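Local coordinates for phosphoacetylglucosamine mutase (Aspergillus lentulus, PDB 5O9X), which probably interconverts the 6-phosphate and 1-phosphate of N-acetylglucosamine, as a member of the phosphoglucomutase and phosphomannomutase family, at residues A[339-344]-A[453-458]; A[356-361]-A[476-481]; A[500-505]-A[513-518]. The protein carries 1 engineered substitution. All coordinates share one frame; numbering follows the deposited sequence.

Contact 1. Residues A[339-344]-A[453-458]; sequences YANGSS and YTDLPS
The first turn of helix 342-350 lies against the extended chain of 453-458, with Ser343 and Asp455 closest at 5.3 Å between their CA atoms. Asn341, the N-cap of that helix, grips both polar atoms of the Leu456 backbone. ND2 donates a hydrogen bond to Leu456 O at 2.8 Å, in the amide plane and on a carbonyl lone pair, while OD1 accepts from Leu456 N at 2.9 Å. OD1 also takes the capping bond from Ser343 N, and a water joins ND2 to Ser458 OG, which Gln266 binds too. With CG anti to the backbone N (chi1 -164°), the Asn341 amide extends toward 453-458 and still caps its own helix. Two residues on, Ser343 OG donates to Thr454 O at 2.7 Å, while Ser343 CB packs against Tyr453 CD1. The Tyr453 ring lies along the same helix start, Ser344 CA making a CH-pi contact over its face at 4.0 Å from the centroid; Arg308 adds a cation-pi contact. The Asn341 amide is thus fixed in rotation: turning it over would set donor against donor at Leu456 N, and side chains at the helix start in domain III hold the main chain of the loop that leads into strand 458-463.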
loop_
_atom_site.group_PDB
_atom_site.type_symbol
_atom_site.label_atom_id
_atom_site.label_comp_id
_atom_site.label_asym_id
_atom_site.label_seq_id
_atom_site.Cartn_x
_atom_site.Cartn_y
_atom_site.Cartn_z
ATOM N N TYR A 339 9.153 8.264 7.826
ATOM C CA TYR A 339 7.972 9.099 8.044
ATOM C C TYR A 339 7.290 8.699 9.364
ATOM O O TYR A 339 6.332 9.402 9.777
ATOM C CB TYR A 339 6.952 8.879 6.896
ATOM C CG TYR A 339 7.455 9.560 5.624
ATOM C CD1 TYR A 339 7.412 10.956 5.527
ATOM C CD2 TYR A 339 8.099 8.831 4.636
ATOM C CE1 TYR A 339 7.898 11.610 4.421
ATOM C CE2 TYR A 339 8.582 9.482 3.491
ATOM C CZ TYR A 339 8.517 10.877 3.441
ATOM O OH TYR A 339 9.057 11.563 2.366
ATOM N N ALA A 340 7.679 7.558 9.979
ATOM C CA ALA A 340 7.062 7.183 11.248
ATOM C C ALA A 340 7.341 8.215 12.338
ATOM O O ALA A 340 8.480 8.714 12.473
ATOM C CB ALA A 340 7.552 5.812 11.734
ATOM N N ASN A 341 6.327 8.553 13.095
ATOM C CA ASN A 341 6.541 9.497 14.203
ATOM C C ASN A 341 7.563 8.914 15.204
ATOM O O ASN A 341 7.509 7.721 15.548
ATOM C CB ASN A 341 5.215 9.703 14.930
ATOM C CG ASN A 341 5.254 10.908 15.803
ATOM O OD1 ASN A 341 5.758 10.832 16.936
ATOM N ND2 ASN A 341 4.787 12.028 15.283
ATOM N N GLY A 342 8.515 9.751 15.646
ATOM C CA GLY A 342 9.574 9.256 16.576
ATOM C C GLY A 342 8.973 8.652 17.813
ATOM O O GLY A 342 9.588 7.806 18.381
ATOM N N SER A 343 7.820 9.124 18.274
ATOM C CA SER A 343 7.209 8.521 19.457
ATOM C C SER A 343 6.785 7.046 19.244
ATOM O O SER A 343 6.810 6.237 20.239
ATOM C CB SER A 343 6.002 9.303 19.929
ATOM O OG SER A 343 6.423 10.575 20.413
ATOM N N SER A 344 6.430 6.677 18.006
ATOM C CA SER A 344 5.995 5.301 17.717
ATOM C C SER A 344 7.223 4.389 17.758
ATOM O O SER A 344 7.157 3.287 18.306
ATOM C CB SER A 344 5.277 5.193 16.323
ATOM O OG SER A 344 6.190 5.406 15.255
ATOM N N TYR A 453 0.815 5.957 23.345
ATOM C CA TYR A 453 1.968 6.858 23.296
ATOM C C TYR A 453 1.453 8.187 22.711
ATOM O O TYR A 453 0.364 8.244 22.138
ATOM C CB TYR A 453 3.135 6.255 22.507
ATOM C CG TYR A 453 2.824 6.002 21.005
ATOM C CD1 TYR A 453 2.914 7.055 20.042
ATOM C CD2 TYR A 453 2.442 4.700 20.562
ATOM C CE1 TYR A 453 2.636 6.814 18.655
ATOM C CE2 TYR A 453 2.170 4.446 19.205
ATOM C CZ TYR A 453 2.297 5.479 18.272
ATOM O OH TYR A 453 2.037 5.143 16.999
ATOM N N THR A 454 2.192 9.271 22.901
ATOM C CA THR A 454 1.789 10.557 22.325
ATOM C C THR A 454 2.701 10.910 21.167
ATOM O O THR A 454 3.934 10.999 21.349
ATOM C CB THR A 454 1.772 11.651 23.402
ATOM O OG1 THR A 454 0.849 11.269 24.454
ATOM C CG2 THR A 454 1.277 13.016 22.832
ATOM N N ASP A 455 2.103 11.114 19.988
ATOM C CA ASP A 455 2.892 11.504 18.811
ATOM C C ASP A 455 3.607 12.838 19.054
ATOM O O ASP A 455 3.050 13.750 19.625
ATOM C CB ASP A 455 1.916 11.688 17.597
ATOM C CG ASP A 455 1.517 10.343 16.960
ATOM O OD1 ASP A 455 2.424 9.539 16.700
ATOM O OD2 ASP A 455 0.308 10.086 16.692
ATOM N N LEU A 456 4.847 12.934 18.647
ATOM C CA LEU A 456 5.481 14.285 18.506
ATOM C C LEU A 456 4.715 15.096 17.460
ATOM O O LEU A 456 4.366 14.563 16.419
ATOM C CB LEU A 456 6.934 14.121 18.025
ATOM C CG LEU A 456 7.820 13.391 19.047
ATOM C CD1 LEU A 456 9.203 13.144 18.405
ATOM C CD2 LEU A 456 8.003 14.212 20.318
ATOM N N PRO A 457 4.426 16.386 17.732
ATOM C CA PRO A 457 3.855 17.257 16.691
ATOM C C PRO A 457 4.693 17.112 15.435
ATOM O O PRO A 457 5.934 17.103 15.522
ATOM C CB PRO A 457 3.999 18.667 17.308
ATOM C CG PRO A 457 3.678 18.364 18.814
ATOM C CD PRO A 457 4.485 17.067 19.053
ATOM N N SER A 458 4.027 16.931 14.294
ATOM C CA SER A 458 4.766 16.757 13.031
ATOM C C SER A 458 4.094 17.487 11.892
ATOM O O SER A 458 2.934 17.982 12.008
ATOM C CB SER A 458 4.878 15.260 12.707
ATOM O OG SER A 458 3.601 14.733 12.361
HETATM O O HOH W 1 3.805 12.069 12.743
#

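Contact 2. Residues A[356-361]-A[476-481]; sequences SVCTNT and AERKLE. With G16 (1,6-di-O-phosphono-alpha-D-glucopyranose), chain B.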
loop_
_atom_site.group_PDB
_atom_site.type_symbol
_atom_site.label_atom_id
_atom_site.label_comp_id
_atom_site.label_asym_id
_atom_site.label_seq_id
_atom_site.Cartn_x
_atom_site.Cartn_y
_atom_site.Cartn_z
ATOM N N SER A 356 12.865 -2.837 15.846
ATOM C CA SER A 356 12.350 -2.152 14.646
ATOM C C SER A 356 13.447 -1.944 13.594
ATOM O O SER A 356 14.654 -1.928 13.903
ATOM C CB SER A 356 11.682 -0.818 15.021
ATOM O OG SER A 356 12.634 0.064 15.547
ATOM N N VAL A 357 13.053 -1.846 12.331
ATOM C CA VAL A 357 14.004 -1.685 11.231
ATOM C C VAL A 357 13.394 -0.524 10.421
ATOM O O VAL A 357 12.174 -0.465 10.288
ATOM C CB VAL A 357 14.041 -2.972 10.372
ATOM C CG1 VAL A 357 14.982 -2.806 9.156
ATOM C CG2 VAL A 357 14.525 -4.124 11.266
ATOM N N CYS A 358 14.229 0.394 9.909
ATOM C CA CYS A 358 13.709 1.480 9.087
ATOM C C CYS A 358 14.154 1.196 7.682
ATOM O O CYS A 358 15.339 0.906 7.445
ATOM C CB CYS A 358 14.292 2.835 9.626
ATOM S SG CYS A 358 13.582 4.260 8.760
ATOM N N THR A 359 13.246 1.225 6.715
ATOM C CA THR A 359 13.573 0.968 5.318
ATOM C C THR A 359 13.201 2.172 4.452
ATOM O O THR A 359 12.565 3.127 4.937
ATOM C CB THR A 359 12.852 -0.276 4.700
ATOM O OG1 THR A 359 11.460 0.024 4.507
ATOM C CG2 THR A 359 12.971 -1.537 5.612
ATOM N N ASN A 360 13.580 2.116 3.184
ATOM C CA ASN A 360 13.101 3.125 2.198
ATOM C C ASN A 360 11.567 3.131 2.100
ATOM O O ASN A 360 10.928 2.114 2.383
ATOM C CB ASN A 360 13.635 2.804 0.773
ATOM C CG ASN A 360 15.129 3.085 0.617
ATOM O OD1 ASN A 360 15.830 3.445 1.568
ATOM N ND2 ASN A 360 15.619 2.889 -0.596
ATOM N N THR A 361 11.016 4.258 1.642
ATOM C CA THR A 361 9.606 4.385 1.335
ATOM C C THR A 361 9.221 3.438 0.203
ATOM O O THR A 361 9.982 3.270 -0.789
ATOM C CB THR A 361 9.280 5.841 0.996
ATOM O OG1 THR A 361 9.174 6.526 2.236
ATOM C CG2 THR A 361 7.957 6.004 0.255
ATOM N N ALA A 476 18.140 4.707 4.455
ATOM C CA ALA A 476 16.660 4.625 4.507
ATOM C C ALA A 476 16.083 6.015 4.167
ATOM O O ALA A 476 15.079 6.501 4.733
ATOM C CB ALA A 476 16.166 4.027 5.881
ATOM N N GLU A 477 16.733 6.631 3.163
ATOM C CA GLU A 477 16.384 7.928 2.622
ATOM C C GLU A 477 16.392 9.102 3.662
ATOM O O GLU A 477 15.740 10.116 3.450
ATOM C CB GLU A 477 15.066 7.836 1.816
ATOM C CG GLU A 477 15.168 6.834 0.633
ATOM C CD GLU A 477 13.807 6.644 0.006
ATOM O OE1 GLU A 477 12.874 6.246 0.753
ATOM O OE2 GLU A 477 13.603 7.102 -1.121
ATOM N N ARG A 478 17.088 8.943 4.791
ATOM C CA ARG A 478 17.067 9.941 5.878
ATOM C C ARG A 478 18.108 11.080 5.672
ATOM O O ARG A 478 18.089 12.066 6.407
ATOM C CB ARG A 478 17.204 9.305 7.299
ATOM C CG ARG A 478 16.011 8.384 7.579
ATOM C CD ARG A 478 16.176 7.546 8.857
ATOM N NE ARG A 478 17.165 6.463 8.639
ATOM C CZ ARG A 478 17.360 5.526 9.581
ATOM N NH1 ARG A 478 16.625 5.558 10.697
ATOM N NH2 ARG A 478 18.249 4.571 9.397
ATOM N N LYS A 479 19.000 10.926 4.689
ATOM C CA LYS A 479 20.026 11.976 4.415
ATOM C C LYS A 479 20.087 12.205 2.920
ATOM O O LYS A 479 19.964 11.242 2.178
ATOM C CB LYS A 479 21.393 11.515 4.982
ATOM C CG LYS A 479 21.385 11.435 6.537
ATOM C CD LYS A 479 22.657 10.662 6.944
ATOM C CE LYS A 479 22.993 10.725 8.434
ATOM N NZ LYS A 479 21.827 10.259 9.248
ATOM N N LEU A 480 20.351 13.457 2.514
ATOM C CA LEU A 480 20.592 13.823 1.102
ATOM C C LEU A 480 22.084 13.797 0.770
ATOM O O LEU A 480 22.922 14.436 1.468
ATOM C CB LEU A 480 20.012 15.215 0.807
ATOM C CG LEU A 480 18.494 15.145 0.726
ATOM C CD1 LEU A 480 17.968 16.579 0.774
ATOM C CD2 LEU A 480 17.999 14.407 -0.525
ATOM N N GLU A 481 22.444 12.952 -0.198
ATOM C CA GLU A 481 23.799 12.982 -0.755
ATOM C C GLU A 481 23.913 14.261 -1.626
ATOM O O GLU A 481 24.970 14.904 -1.715
ATOM C CB GLU A 481 23.999 11.705 -1.632
ATOM C CG GLU A 481 24.884 11.881 -2.877
ATOM C CD GLU A 481 24.588 10.870 -3.962
ATOM O OE1 GLU A 481 23.592 10.078 -3.858
ATOM O OE2 GLU A 481 25.384 10.832 -4.932
HETATM C C1 G16 B . 2.652 4.662 -2.976
HETATM C C2 G16 B . 3.464 3.512 -2.389
HETATM C C3 G16 B . 3.743 3.772 -0.875
HETATM C C4 G16 B . 4.422 5.100 -0.588
HETATM C C5 G16 B . 3.563 6.205 -1.191
HETATM C C6 G16 B . 4.228 7.560 -1.253
HETATM O O1 G16 B . 1.384 4.719 -2.316
HETATM O O2 G16 B . 2.851 2.199 -2.581
HETATM O O3 G16 B . 4.427 2.681 -0.403
HETATM O O4 G16 B . 4.589 5.425 0.861
HETATM O O5 G16 B . 3.328 5.988 -2.603
HETATM O O6 G16 B . 5.461 7.405 -2.090
HETATM P P G16 B . 6.336 8.727 -2.433
HETATM O O1P G16 B . 6.636 9.477 -1.113
HETATM O O2P G16 B . 5.474 9.645 -3.332
HETATM O O3P G16 B . 7.574 8.287 -3.243
HETATM P "P'" G16 B . -0.041 4.563 -3.110
HETATM O O1X G16 B . 0.168 3.544 -4.261
HETATM O O2X G16 B . -0.333 5.940 -3.790
HETATM O O3X G16 B . -1.110 4.314 -2.103
HETATM O O HOH W 2 12.527 5.857 4.921
HETATM O O HOH W 3 18.120 4.836 1.309
HETATM O O HOH W 4 11.581 7.217 3.032
HETATM O O HOH W 5 11.609 5.140 -1.895
#
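Glu477 OE1 accepts a hydrogen bond from Thr361 N at 2.9 Å, nearly straight (162° at the hydrogen) and met almost along the carboxylate C-O bond. Thr361 CG2 comes within 3.5 Å of O4 of the bound glucose 1,6-bisphosphate. The Glu477 side chain crosses that of Asn360 at about a right angle, its CG 3.7 Å from Asn360 CG, and the amide and carboxylate planes differ by 33°. Nearby, Ala476 CB packs on Cys358 O at 3.6 Å and on Cys358 SG, which lies over one face of the Arg478 guanidinium, toward its rim. SG gets there by standing anti to the Cys358 backbone N (chi1 -175°). Four waters fill in the polar shell: one donates to Thr359 O and Ala476 O, another links Asn360 OD1 to Glu477 N, a third joins Thr361 OG1 to Glu477 OE1, and the last donates to Thr361 O and Glu477 OE2. Farther out, Glu477 OE2 forms a salt bridge with Arg505, a second partner for that carboxylate, and Arg478 NH2 pairs with Asp475. Arg478 and Lys479 face Tyr474 together, a classic beta bulge in the hairpin of 472-474 and 479-482. The contact joins the loop after an edge strand of domain III to the turn of a C-terminal-domain hairpin, beside the sugar pocket of this four-domain phosphohexomutase fold.

Contact 3. Residues A[500-505]-A[513-518]; sequences GRSFAR and VRVYAE. With G16 (1,6-di-O-phosphono-alpha-D-glucopyranose), chain B.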
loop_
_atom_site.group_PDB
_atom_site.type_symbol
_atom_site.label_atom_id
_atom_site.label_comp_id
_atom_site.label_asym_id
_atom_site.label_seq_id
_atom_site.Cartn_x
_atom_site.Cartn_y
_atom_site.Cartn_z
ATOM N N GLY A 500 13.924 17.632 17.616
ATOM C CA GLY A 500 13.899 18.007 16.186
ATOM C C GLY A 500 14.401 16.932 15.259
ATOM O O GLY A 500 15.556 16.442 15.411
ATOM N N ARG A 501 13.569 16.569 14.266
ATOM C CA ARG A 501 13.983 15.597 13.255
ATOM C C ARG A 501 13.287 15.960 11.954
ATOM O O ARG A 501 12.066 16.097 11.921
ATOM C CB ARG A 501 13.696 14.151 13.692
ATOM C CG ARG A 501 14.595 13.098 12.996
ATOM C CD ARG A 501 14.395 11.642 13.482
ATOM N NE ARG A 501 13.765 10.914 12.404
ATOM C CZ ARG A 501 12.453 10.848 12.215
ATOM N NH1 ARG A 501 11.624 11.387 13.087
ATOM N NH2 ARG A 501 11.980 10.233 11.163
ATOM N N SER A 502 14.084 16.157 10.901
ATOM C CA SER A 502 13.517 16.504 9.587
ATOM C C SER A 502 14.296 15.861 8.493
ATOM O O SER A 502 15.513 15.684 8.610
ATOM C CB SER A 502 13.388 18.059 9.410
ATOM O OG SER A 502 12.764 18.355 8.159
ATOM N N PHE A 503 13.604 15.428 7.413
ATOM C CA PHE A 503 14.323 14.936 6.240
ATOM C C PHE A 503 13.530 15.312 4.971
ATOM O O PHE A 503 12.339 15.475 5.034
ATOM C CB PHE A 503 14.605 13.446 6.249
ATOM C CG PHE A 503 13.358 12.599 6.140
ATOM C CD1 PHE A 503 12.471 12.438 7.286
ATOM C CD2 PHE A 503 13.094 11.881 4.972
ATOM C CE1 PHE A 503 11.300 11.641 7.174
ATOM C CE2 PHE A 503 11.908 11.084 4.880
ATOM C CZ PHE A 503 11.004 11.015 5.957
ATOM N N ALA A 504 14.240 15.437 3.851
ATOM C CA ALA A 504 13.638 15.759 2.548
ATOM C C ALA A 504 14.011 14.674 1.521
ATOM O O ALA A 504 15.171 14.210 1.475
ATOM C CB ALA A 504 14.166 17.145 2.052
ATOM N N ARG A 505 13.082 14.314 0.606
ATOM C CA ARG A 505 13.438 13.314 -0.411
ATOM C C ARG A 505 12.437 13.521 -1.544
ATOM O O ARG A 505 11.288 13.998 -1.324
ATOM C CB ARG A 505 13.323 11.859 0.046
ATOM C CG ARG A 505 11.987 11.538 0.769
ATOM C CD ARG A 505 11.829 10.023 1.084
ATOM N NE ARG A 505 11.470 9.243 -0.115
ATOM C CZ ARG A 505 10.231 9.183 -0.659
ATOM N NH1 ARG A 505 9.198 9.909 -0.192
ATOM N NH2 ARG A 505 10.029 8.409 -1.712
ATOM N N VAL A 513 9.243 17.310 -4.049
ATOM C CA VAL A 513 10.074 16.859 -2.964
ATOM C C VAL A 513 9.205 16.922 -1.690
ATOM O O VAL A 513 8.599 17.986 -1.392
ATOM C CB VAL A 513 11.352 17.737 -2.825
ATOM C CG1 VAL A 513 12.185 17.379 -1.580
ATOM C CG2 VAL A 513 12.229 17.377 -4.037
ATOM N N ARG A 514 9.332 15.869 -0.849
ATOM C CA ARG A 514 8.590 15.874 0.424
ATOM C C ARG A 514 9.485 16.288 1.563
ATOM O O ARG A 514 10.592 15.785 1.667
ATOM C CB ARG A 514 8.064 14.453 0.729
ATOM C CG ARG A 514 7.139 13.901 -0.351
ATOM C CD ARG A 514 6.311 12.703 0.170
ATOM N NE ARG A 514 5.535 12.051 -0.935
ATOM C CZ ARG A 514 4.433 12.581 -1.504
ATOM N NH1 ARG A 514 4.002 13.821 -1.132
ATOM N NH2 ARG A 514 3.793 11.865 -2.481
ATOM N N VAL A 515 8.947 17.126 2.455
ATOM C CA VAL A 515 9.654 17.474 3.686
ATOM C C VAL A 515 8.807 16.956 4.834
ATOM O O VAL A 515 7.606 17.270 4.914
ATOM C CB VAL A 515 9.833 19.009 3.799
ATOM C CG1 VAL A 515 10.342 19.425 5.200
ATOM C CG2 VAL A 515 10.816 19.478 2.670
ATOM N N TYR A 516 9.491 16.312 5.765
ATOM C CA TYR A 516 8.837 15.902 7.002
ATOM C C TYR A 516 9.605 16.556 8.147
ATOM O O TYR A 516 10.848 16.629 8.119
ATOM C CB TYR A 516 8.971 14.356 7.077
ATOM C CG TYR A 516 8.500 13.831 8.451
ATOM C CD1 TYR A 516 7.134 13.667 8.689
ATOM C CD2 TYR A 516 9.426 13.631 9.533
ATOM C CE1 TYR A 516 6.652 13.204 9.974
ATOM C CE2 TYR A 516 8.947 13.181 10.822
ATOM C CZ TYR A 516 7.563 12.990 11.014
ATOM O OH TYR A 516 7.047 12.587 12.278
ATOM N N ALA A 517 8.883 17.015 9.190
ATOM C CA ALA A 517 9.553 17.476 10.383
ATOM C C ALA A 517 8.705 17.034 11.578
ATOM O O ALA A 517 7.500 17.069 11.494
ATOM C CB ALA A 517 9.775 18.996 10.375
ATOM N N GLU A 518 9.363 16.684 12.657
ATOM C CA GLU A 518 8.729 16.512 13.948
ATOM C C GLU A 518 9.573 17.290 15.012
ATOM O O GLU A 518 10.782 17.511 14.832
ATOM C CB GLU A 518 8.558 15.036 14.298
ATOM C CG GLU A 518 9.899 14.287 14.412
ATOM C CD GLU A 518 9.743 12.788 14.673
ATOM O OE1 GLU A 518 8.670 12.225 14.259
ATOM O OE2 GLU A 518 10.723 12.171 15.209
HETATM C C1 G16 B . 2.652 4.662 -2.976
HETATM C C2 G16 B . 3.464 3.512 -2.389
HETATM C C3 G16 B . 3.743 3.772 -0.875
HETATM C C4 G16 B . 4.422 5.100 -0.588
HETATM C C5 G16 B . 3.563 6.205 -1.191
HETATM C C6 G16 B . 4.228 7.560 -1.253
HETATM O O1 G16 B . 1.384 4.719 -2.316
HETATM O O2 G16 B . 2.851 2.199 -2.581
HETATM O O3 G16 B . 4.427 2.681 -0.403
HETATM O O4 G16 B . 4.589 5.425 0.861
HETATM O O5 G16 B . 3.328 5.988 -2.603
HETATM O O6 G16 B . 5.461 7.405 -2.090
HETATM P P G16 B . 6.336 8.727 -2.433
HETATM O O1P G16 B . 6.636 9.477 -1.113
HETATM O O2P G16 B . 5.474 9.645 -3.332
HETATM O O3P G16 B . 7.574 8.287 -3.243
HETATM P "P'" G16 B . -0.041 4.563 -3.110
HETATM O O1X G16 B . 0.168 3.544 -4.261
HETATM O O2X G16 B . -0.333 5.940 -3.790
HETATM O O3X G16 B . -1.110 4.314 -2.103
HETATM O O HOH W 6 10.333 13.765 3.395
#
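Phe503 and Tyr516 face each other as a hydrogen-bonded pair of an antiparallel beta hairpin, strands 501-506 and 513-518, in the antiparallel sheet of the C-terminal domain. Phe503 CE1 reaches Tyr516 CB at 3.6 Å, and the ring planes lie obliquely at 45°. Phe503 CG sits between its backbone N and carbonyl carbon (chi1 67°), which swings the ring over toward the neighbouring strand. The other face of the sheet carries Ala504, whose CB touches Val513 and Val515; helix 522-539 covers these residues. Backbone bonds run in pairs at Arg501 with Glu518, Phe503 with Tyr516 and Arg505 with Arg514. The Ser502 side chain adds a bond of its own, OG donating to Tyr516 O at 2.6 Å, so that this carbonyl holds two donors, the second being Phe503 N. A water bridges Phe503 O and Arg514 O over one face of the Phe503 ring, toward its rim. At one end, Arg501 NH1 and Glu518 OE2 pair as a salt bridge, but its very short length and the second Arg501 conformer make the detail doubtful. Glu518 OE1 is held by Tyr516 OH at 2.6 Å. At the other end, Arg505 and Arg514 converge on the 6-phosphate of the bound bisphosphate, each giving two hydrogen bonds from the edge of its guanidinium. Glu510 forms a salt bridge with Arg514 NH2, probably helping to hold its plane toward the phosphate. O1P receives one bond from each arginine, Arg505 NH1 and Arg514 NE both at 2.8 Å, with the Arg505 bond nearly straight at 168°.

Overall arrangement
Contacts 1 and 2 join domain III to the C-terminal part of the chain, and contact 3 is the hairpin beside them; the centres lie 12 to 16 Å apart. Each contact touches the other two. Glu518 OE1 of contact 3 reaches Gly342 N of contact 1 at 2.8 Å, and Arg505 NH1 lies 3.0 Å from Tyr339 OH of the same contact. Toward contact 2, Arg505 NE meets Glu477 OE2 at 3.2 Å as a salt bridge, so Arg505 is braced from both neighbours while it holds the phosphate. Contacts 1 and 2 also touch directly, Tyr339 CE2 lying 3.3 Å from Thr361 OG1. Contacts 2 and 3 both reach the bisphosphate, and contact 1 stands behind them as a second shell.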